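Long-range contacts in OLD nuclease (Thermus scotoductus, PDB 6P74), which degrades linear or supercoiled double-stranded DNA from 5' to 3' with divalent metal ions and also has a DNA-stimulated ATPase activity: residues 192-201 with 213-221; 408-416 with 427-435. One frame throughout, in Å; residues are numbered along the deposited sequence.

Contact 1: 192-201 with 213-221; sequences IEKTIAETAK and KSMEIGFGF
Glu193 and Ala197 face Gly218 and Ile217 where the short, weakly bonded strand 217-220 runs back along helix 192-201, the axes 7.8 Å apart and their directions at 144°. In the dimerization region, helix 187-205 packs on this strand, which also forms an antiparallel ladder with a strand of the second subunit, so the helix lies against a sheet that continues across the dimer interface. CG of Glu193 stands anti to the backbone N (chi1 176°), which carries the extended chain over to the Gly218-Phe219 backbone, and Phe219 N donates to Glu193 OE1 at 2.8 Å. The bond is nearly straight and meets the oxygen on its anti side, somewhat out of the carboxylate plane. The CB of Glu193 lies beside CD2 and CE2 of the Phe219 ring, whose CZ reaches Ile196 CD1 at 4.0 Å; Ile192 CG2 comes to the ring edge near its plane. Leu233 of the second subunit packs on the same phenylalanine. One turn further along the helix, Ile217 is set against two alanines, its CB 4.0 Å from Ala197 CB and its CD1 at the methyl of Ala200. At the far end the extended chain of Lys201 ends beside the loop before the strand, with Lys201 CE 3.2 Å from Met215 O.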
loop_
_atom_site.group_PDB
_atom_site.type_symbol
_atom_site.label_atom_id
_atom_site.label_comp_id
_atom_site.label_asym_id
_atom_site.label_seq_id
_atom_site.Cartn_x
_atom_site.Cartn_y
_atom_site.Cartn_z
ATOM N N ILE A 192 20.187 -0.520 28.619
ATOM C CA ILE A 192 19.297 -0.169 27.525
ATOM C C ILE A 192 18.050 -1.034 27.560
ATOM O O ILE A 192 16.932 -0.544 27.386
ATOM C CB ILE A 192 20.030 -0.291 26.185
ATOM C CG1 ILE A 192 21.174 0.711 26.133
ATOM C CG2 ILE A 192 19.048 -0.091 25.032
ATOM C CD1 ILE A 192 21.961 0.665 24.846
ATOM N N GLU A 193 18.221 -2.330 27.803
ATOM C CA GLU A 193 17.088 -3.243 27.866
ATOM C C GLU A 193 16.165 -2.902 29.037
ATOM O O GLU A 193 14.939 -2.940 28.899
ATOM C CB GLU A 193 17.624 -4.675 27.960
ATOM C CG GLU A 193 16.611 -5.802 28.122
ATOM C CD GLU A 193 17.298 -7.166 28.293
ATOM O OE1 GLU A 193 17.466 -7.891 27.284
ATOM O OE2 GLU A 193 17.691 -7.501 29.436
ATOM N N LYS A 194 16.733 -2.547 30.195
ATOM C CA LYS A 194 15.912 -2.188 31.345
ATOM C C LYS A 194 15.153 -0.886 31.099
ATOM O O LYS A 194 13.991 -0.752 31.497
ATOM C CB LYS A 194 16.789 -2.097 32.600
ATOM C CG LYS A 194 16.091 -1.642 33.891
ATOM C CD LYS A 194 17.118 -1.616 35.059
ATOM C CE LYS A 194 16.498 -1.227 36.406
ATOM N NZ LYS A 194 17.509 -1.141 37.529
ATOM N N THR A 195 15.778 0.079 30.431
ATOM C CA THR A 195 15.061 1.296 30.104
ATOM C C THR A 195 13.867 0.989 29.212
ATOM O O THR A 195 12.748 1.425 29.491
ATOM C CB THR A 195 16.003 2.297 29.445
ATOM O OG1 THR A 195 16.938 2.763 30.425
ATOM C CG2 THR A 195 15.209 3.484 28.826
ATOM N N ILE A 196 14.082 0.205 28.153
ATOM C CA ILE A 196 12.983 -0.173 27.264
ATOM C C ILE A 196 11.873 -0.877 28.046
ATOM O O ILE A 196 10.708 -0.458 28.027
ATOM C CB ILE A 196 13.500 -1.051 26.112
ATOM C CG1 ILE A 196 14.546 -0.296 25.295
ATOM C CG2 ILE A 196 12.337 -1.519 25.219
ATOM C CD1 ILE A 196 15.095 -1.085 24.100
ATOM N N ALA A 197 12.223 -1.951 28.754
ATOM C CA ALA A 197 11.212 -2.793 29.383
ATOM C C ALA A 197 10.464 -2.052 30.482
ATOM O O ALA A 197 9.246 -2.198 30.617
ATOM C CB ALA A 197 11.862 -4.061 29.948
ATOM N N GLU A 198 11.176 -1.275 31.295
ATOM C CA GLU A 198 10.498 -0.543 32.353
ATOM C C GLU A 198 9.570 0.509 31.767
ATOM O O GLU A 198 8.455 0.702 32.260
ATOM C CB GLU A 198 11.508 0.102 33.308
ATOM C CG GLU A 198 12.280 -0.872 34.202
ATOM C CD GLU A 198 11.382 -1.680 35.140
ATOM O OE1 GLU A 198 11.252 -1.305 36.329
ATOM O OE2 GLU A 198 10.809 -2.695 34.684
ATOM N N THR A 199 10.011 1.194 30.713
ATOM C CA THR A 199 9.172 2.221 30.115
ATOM C C THR A 199 7.933 1.603 29.485
ATOM O O THR A 199 6.805 2.037 29.755
ATOM C CB THR A 199 9.974 3.018 29.087
ATOM O OG1 THR A 199 11.017 3.734 29.755
ATOM C CG2 THR A 199 9.100 4.000 28.338
ATOM N N ALA A 200 8.124 0.567 28.660
ATOM C CA ALA A 200 6.982 -0.138 28.090
ATOM C C ALA A 200 5.999 -0.594 29.166
ATOM O O ALA A 200 4.778 -0.506 28.978
ATOM C CB ALA A 200 7.460 -1.331 27.265
ATOM N N LYS A 201 6.505 -1.088 30.299
ATOM C CA LYS A 201 5.595 -1.585 31.329
ATOM C C LYS A 201 4.816 -0.446 31.959
ATOM O O LYS A 201 3.637 -0.604 32.289
ATOM C CB LYS A 201 6.352 -2.371 32.397
ATOM C CG LYS A 201 6.620 -3.822 32.026
ATOM C CD LYS A 201 7.212 -4.562 33.213
ATOM C CE LYS A 201 7.668 -5.963 32.833
ATOM N NZ LYS A 201 8.201 -6.679 34.032
ATOM N N LYS A 213 2.329 -7.844 35.464
ATOM C CA LYS A 213 3.708 -7.904 35.935
ATOM C C LYS A 213 4.343 -9.254 35.693
ATOM O O LYS A 213 5.437 -9.512 36.206
ATOM C CB LYS A 213 3.763 -7.552 37.424
ATOM C CG LYS A 213 3.193 -6.176 37.757
ATOM C CD LYS A 213 3.250 -5.876 39.244
ATOM C CE LYS A 213 2.618 -4.525 39.545
ATOM N NZ LYS A 213 2.622 -4.201 41.000
ATOM N N SER A 214 3.663 -10.113 34.934
ATOM C CA SER A 214 4.170 -11.424 34.555
ATOM C C SER A 214 4.891 -11.396 33.214
ATOM O O SER A 214 5.305 -12.450 32.715
ATOM C CB SER A 214 3.019 -12.431 34.511
ATOM O OG SER A 214 1.938 -11.924 33.744
ATOM N N MET A 215 5.059 -10.213 32.635
ATOM C CA MET A 215 5.495 -10.067 31.258
ATOM C C MET A 215 6.998 -9.852 31.199
ATOM O O MET A 215 7.535 -8.984 31.892
ATOM C CB MET A 215 4.775 -8.892 30.611
ATOM C CG MET A 215 4.697 -8.949 29.117
ATOM S SD MET A 215 3.900 -7.425 28.639
ATOM C CE MET A 215 2.508 -7.386 29.783
ATOM N N GLU A 216 7.667 -10.632 30.364
ATOM C CA GLU A 216 9.097 -10.499 30.164
ATOM C C GLU A 216 9.325 -9.780 28.851
ATOM O O GLU A 216 8.777 -10.180 27.821
ATOM C CB GLU A 216 9.790 -11.862 30.149
ATOM C CG GLU A 216 11.272 -11.812 30.517
ATOM C CD GLU A 216 11.510 -11.447 31.982
ATOM O OE1 GLU A 216 12.502 -11.933 32.564
ATOM O OE2 GLU A 216 10.704 -10.679 32.553
ATOM N N ILE A 217 10.108 -8.709 28.895
ATOM C CA ILE A 217 10.480 -7.949 27.709
ATOM C C ILE A 217 11.993 -7.825 27.724
ATOM O O ILE A 217 12.568 -7.368 28.716
ATOM C CB ILE A 217 9.815 -6.561 27.667
ATOM C CG1 ILE A 217 8.287 -6.676 27.727
ATOM C CG2 ILE A 217 10.240 -5.813 26.429
ATOM C CD1 ILE A 217 7.559 -5.341 27.771
ATOM N N GLY A 218 12.635 -8.253 26.641
ATOM C CA GLY A 218 14.082 -8.205 26.580
ATOM C C GLY A 218 14.562 -8.417 25.162
ATOM O O GLY A 218 13.774 -8.603 24.231
ATOM N N PHE A 219 15.882 -8.380 25.017
ATOM C CA PHE A 219 16.551 -8.649 23.756
ATOM C C PHE A 219 16.675 -10.157 23.510
ATOM O O PHE A 219 16.555 -10.978 24.424
ATOM C CB PHE A 219 17.943 -8.016 23.755
ATOM C CG PHE A 219 17.946 -6.513 23.604
ATOM C CD1 PHE A 219 17.239 -5.896 22.584
ATOM C CD2 PHE A 219 18.692 -5.722 24.474
ATOM C CE1 PHE A 219 17.259 -4.502 22.442
ATOM C CE2 PHE A 219 18.719 -4.339 24.336
ATOM C CZ PHE A 219 18.016 -3.729 23.315
ATOM N N GLY A 220 16.935 -10.509 22.259
ATOM C CA GLY A 220 17.141 -11.890 21.870
ATOM C C GLY A 220 16.949 -12.045 20.376
ATOM O O GLY A 220 16.574 -11.100 19.675
ATOM N N PHE A 221 17.222 -13.266 19.889
ATOM C CA PHE A 221 16.921 -13.568 18.491
ATOM C C PHE A 221 16.149 -14.868 18.317
ATOM O O PHE A 221 16.147 -15.428 17.217
ATOM C CB PHE A 221 18.177 -13.601 17.617
ATOM C CG PHE A 221 19.412 -13.896 18.355
ATOM C CD1 PHE A 221 19.701 -15.192 18.749
ATOM C CD2 PHE A 221 20.303 -12.881 18.653
ATOM C CE1 PHE A 221 20.858 -15.470 19.446
ATOM C CE2 PHE A 221 21.461 -13.143 19.352
ATOM C CZ PHE A 221 21.740 -14.442 19.752
#

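Contact 2: 408-416 with 427-435; sequences GKAGIELIV and VVVHDEDVW. With SM (samarium (III) ion), chain O.
Lys409 holds its CG anti to the carbonyl carbon (chi1 -68°) and runs fully extended from the first turn of helix 409-416 to the end of strand 427-431, while His430 has CG between its backbone N and carbonyl carbon (chi1 67°), which places the ring across the lysine chain at about a right angle. The two meet at Asp431 O. Lys409 NZ donates to Asp431 O at 2.9 Å, tilted from the carbonyl plane, and His430 ND1 donates to the same oxygen at 2.7 Å from above the opposite face. The acceptor lies close to the imidazole plane, which would hold the ring's rotation, and Lys409 CE passes 3.7 Å from His430 ND1. The ammonium also forms a salt bridge with Glu456 and a hydrogen bond with Asn460, both on helix 443-467; its bridge to Asp433 OD2 is long, at 3.7 Å.

Helix and strand, antiparallel at 171°, belong to the Toprim domain, where strand 426-431 is an inner strand of the parallel sheet and ends in Asp431, with Asp433 in the loop just beyond. Asp431 OD2 binds the samarium ion at 2.4 Å, with Glu480 as the other protein ligand, while Asp431 OD1 accepts from the backbone N of Leu479. A water on the metal is hydrogen-bonded to Asp433 OD1, 2.6 Å from its oxygen; Asp431 and Asp433 are both inferred to bind the same divalent cation in the working enzyme. Deeper along the strand the contact is apolar. Val428 splits its two methyls between neighbouring helical turns: CG1 meets Ile412 CG2 and CG2 meets Val416 CG2 at 3.6 Å, while Ile412 CD1 lies against the CB of His430.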
loop_
_atom_site.group_PDB
_atom_site.type_symbol
_atom_site.label_atom_id
_atom_site.label_comp_id
_atom_site.label_asym_id
_atom_site.label_seq_id
_atom_site.Cartn_x
_atom_site.Cartn_y
_atom_site.Cartn_z
ATOM N N GLY A 408 0.561 -23.283 -37.448
ATOM C CA GLY A 408 -0.296 -23.915 -38.441
ATOM C C GLY A 408 -1.755 -23.652 -38.137
ATOM O O GLY A 408 -2.104 -22.976 -37.165
ATOM N N LYS A 409 -2.634 -24.203 -38.983
ATOM C CA LYS A 409 -4.036 -23.797 -38.913
ATOM C C LYS A 409 -4.696 -24.278 -37.622
ATOM O O LYS A 409 -5.382 -23.498 -36.945
ATOM C CB LYS A 409 -4.783 -24.278 -40.156
ATOM C CG LYS A 409 -4.277 -23.512 -41.429
ATOM C CD LYS A 409 -5.005 -23.940 -42.701
ATOM C CE LYS A 409 -4.522 -23.115 -43.912
ATOM N NZ LYS A 409 -5.137 -23.607 -45.184
ATOM N N ALA A 410 -4.476 -25.549 -37.249
ATOM C CA ALA A 410 -4.991 -26.045 -35.976
ATOM C C ALA A 410 -4.485 -25.199 -34.814
ATOM O O ALA A 410 -5.208 -24.998 -33.834
ATOM C CB ALA A 410 -4.621 -27.527 -35.778
ATOM N N GLY A 411 -3.261 -24.679 -34.920
ATOM C CA GLY A 411 -2.745 -23.785 -33.896
ATOM C C GLY A 411 -3.484 -22.465 -33.859
ATOM O O GLY A 411 -3.664 -21.877 -32.787
ATOM N N ILE A 412 -3.898 -21.968 -35.031
ATOM C CA ILE A 412 -4.677 -20.730 -35.091
ATOM C C ILE A 412 -6.031 -20.915 -34.404
ATOM O O ILE A 412 -6.440 -20.090 -33.587
ATOM C CB ILE A 412 -4.850 -20.255 -36.547
ATOM C CG1 ILE A 412 -3.527 -19.753 -37.106
ATOM C CG2 ILE A 412 -5.838 -19.105 -36.610
ATOM C CD1 ILE A 412 -3.586 -19.391 -38.568
ATOM N N GLU A 413 -6.752 -21.983 -34.746
ATOM C CA GLU A 413 -7.977 -22.327 -34.028
ATOM C C GLU A 413 -7.804 -22.193 -32.525
ATOM O O GLU A 413 -8.646 -21.607 -31.836
ATOM C CB GLU A 413 -8.393 -23.760 -34.324
ATOM C CG GLU A 413 -8.999 -24.023 -35.626
ATOM C CD GLU A 413 -9.779 -25.302 -35.554
ATOM O OE1 GLU A 413 -10.828 -25.306 -34.871
ATOM O OE2 GLU A 413 -9.318 -26.315 -36.120
ATOM N N LEU A 414 -6.718 -22.760 -31.993
ATOM C CA LEU A 414 -6.535 -22.752 -30.549
ATOM C C LEU A 414 -6.445 -21.326 -30.030
ATOM O O LEU A 414 -7.175 -20.946 -29.112
ATOM C CB LEU A 414 -5.294 -23.559 -30.170
ATOM C CG LEU A 414 -4.974 -23.722 -28.685
ATOM C CD1 LEU A 414 -6.219 -24.170 -27.910
ATOM C CD2 LEU A 414 -3.898 -24.767 -28.553
ATOM N N ILE A 415 -5.577 -20.509 -30.634
ATOM C CA ILE A 415 -5.355 -19.158 -30.132
ATOM C C ILE A 415 -6.593 -18.303 -30.347
ATOM O O ILE A 415 -6.918 -17.441 -29.519
ATOM C CB ILE A 415 -4.120 -18.512 -30.798
ATOM C CG1 ILE A 415 -2.874 -19.366 -30.614
ATOM C CG2 ILE A 415 -3.886 -17.107 -30.244
ATOM C CD1 ILE A 415 -2.616 -19.745 -29.202
ATOM N N VAL A 416 -7.281 -18.491 -31.482
ATOM C CA VAL A 416 -8.555 -17.811 -31.699
ATOM C C VAL A 416 -9.531 -18.119 -30.562
ATOM O O VAL A 416 -10.169 -17.216 -30.006
ATOM C CB VAL A 416 -9.149 -18.193 -33.063
ATOM C CG1 VAL A 416 -10.668 -17.970 -33.051
ATOM C CG2 VAL A 416 -8.521 -17.354 -34.150
ATOM N N VAL A 427 -6.850 -10.344 -35.461
ATOM C CA VAL A 427 -7.072 -10.619 -36.876
ATOM C C VAL A 427 -6.320 -11.909 -37.231
ATOM O O VAL A 427 -5.217 -12.163 -36.731
ATOM C CB VAL A 427 -6.624 -9.421 -37.746
ATOM C CG1 VAL A 427 -6.689 -9.750 -39.238
ATOM C CG2 VAL A 427 -7.464 -8.172 -37.432
ATOM N N VAL A 428 -6.932 -12.742 -38.063
ATOM C CA VAL A 428 -6.297 -13.939 -38.599
ATOM C C VAL A 428 -5.921 -13.702 -40.069
ATOM O O VAL A 428 -6.744 -13.219 -40.862
ATOM C CB VAL A 428 -7.222 -15.162 -38.491
ATOM C CG1 VAL A 428 -6.491 -16.379 -38.987
ATOM C CG2 VAL A 428 -7.721 -15.367 -37.061
ATOM N N VAL A 429 -4.703 -14.091 -40.450
ATOM C CA VAL A 429 -4.351 -14.272 -41.861
ATOM C C VAL A 429 -3.804 -15.677 -42.020
ATOM O O VAL A 429 -2.935 -16.093 -41.248
ATOM C CB VAL A 429 -3.302 -13.268 -42.381
ATOM C CG1 VAL A 429 -3.506 -13.016 -43.868
ATOM C CG2 VAL A 429 -3.291 -11.996 -41.580
ATOM N N HIS A 430 -4.244 -16.378 -43.058
ATOM C CA HIS A 430 -3.637 -17.658 -43.386
ATOM C C HIS A 430 -3.770 -17.923 -44.887
ATOM O O HIS A 430 -4.549 -17.273 -45.601
ATOM C CB HIS A 430 -4.274 -18.776 -42.564
ATOM C CG HIS A 430 -5.700 -19.033 -42.922
ATOM N ND1 HIS A 430 -6.060 -19.805 -44.002
ATOM C CD2 HIS A 430 -6.860 -18.596 -42.366
ATOM C CE1 HIS A 430 -7.381 -19.855 -44.081
ATOM N NE2 HIS A 430 -7.889 -19.132 -43.099
ATOM N N ASP A 431 -3.022 -18.916 -45.355
ATOM C CA ASP A 431 -3.095 -19.326 -46.754
ATOM C C ASP A 431 -4.311 -20.201 -47.003
ATOM O O ASP A 431 -4.775 -20.925 -46.120
ATOM C CB ASP A 431 -1.824 -20.092 -47.170
ATOM C CG ASP A 431 -0.583 -19.186 -47.275
ATOM O OD1 ASP A 431 -0.771 -17.960 -47.307
ATOM O OD2 ASP A 431 0.572 -19.687 -47.293
ATOM N N GLU A 432 -4.817 -20.155 -48.237
ATOM C CA GLU A 432 -5.879 -21.077 -48.613
ATOM C C GLU A 432 -5.343 -22.500 -48.750
ATOM O O GLU A 432 -5.915 -23.445 -48.194
ATOM C CB GLU A 432 -6.538 -20.618 -49.908
ATOM C CG GLU A 432 -7.752 -21.448 -50.352
ATOM C CD GLU A 432 -8.127 -21.135 -51.809
ATOM O OE1 GLU A 432 -7.330 -20.445 -52.472
ATOM O OE2 GLU A 432 -9.190 -21.576 -52.306
ATOM N N ASP A 433 -4.254 -22.676 -49.507
ATOM C CA ASP A 433 -3.602 -23.983 -49.674
ATOM C C ASP A 433 -4.481 -24.990 -50.403
ATOM O O ASP A 433 -4.468 -26.180 -50.096
ATOM C CB ASP A 433 -3.148 -24.547 -48.336
ATOM C CG ASP A 433 -1.892 -23.874 -47.845
ATOM O OD1 ASP A 433 -1.085 -23.470 -48.709
ATOM O OD2 ASP A 433 -1.697 -23.752 -46.622
ATOM N N VAL A 434 -5.224 -24.509 -51.390
ATOM C CA VAL A 434 -6.014 -25.335 -52.289
ATOM C C VAL A 434 -5.438 -25.140 -53.681
ATOM O O VAL A 434 -5.166 -24.008 -54.087
ATOM C CB VAL A 434 -7.495 -24.931 -52.231
ATOM C CG1 VAL A 434 -8.328 -25.600 -53.357
ATOM C CG2 VAL A 434 -8.022 -25.181 -50.813
ATOM N N TRP A 435 -5.225 -26.233 -54.396
ATOM C CA TRP A 435 -4.489 -26.161 -55.648
ATOM C C TRP A 435 -5.247 -26.895 -56.738
ATOM O O TRP A 435 -5.860 -27.927 -56.464
ATOM C CB TRP A 435 -3.093 -26.771 -55.470
ATOM C CG TRP A 435 -2.356 -26.097 -54.360
ATOM C CD1 TRP A 435 -2.258 -26.509 -53.044
ATOM C CD2 TRP A 435 -1.649 -24.859 -54.446
ATOM N NE1 TRP A 435 -1.531 -25.598 -52.322
ATOM C CE2 TRP A 435 -1.142 -24.577 -53.158
ATOM C CE3 TRP A 435 -1.398 -23.961 -55.491
ATOM C CZ2 TRP A 435 -0.379 -23.437 -52.890
ATOM C CZ3 TRP A 435 -0.653 -22.837 -55.226
ATOM C CH2 TRP A 435 -0.156 -22.576 -53.932
HETATM SM SM SM O . 2.313 -21.063 -46.486
HETATM O O HOH W 1 1.290 -22.542 -48.358
#

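In the fold
Contact 1 and contact 2 lie on opposite sides of the chain's centre, their own centres 73 Å apart and their nearest atoms about 50 Å apart. The dimer-forming end of the chain and its nuclease end are thus held well apart. Contact 1 belongs to the dimerization region, far from any annotated site. Contact 2 sits in the Toprim domain, which faces away from the dimerization region, and no other protein chain of the assembly touches it. It carries part of the inferred divalent-metal site of the nuclease: the side chain of Asp431 comes, nearest atoms, within about 3 Å of those of Ser478 and Glu480, residues inferred to bind the second divalent cation.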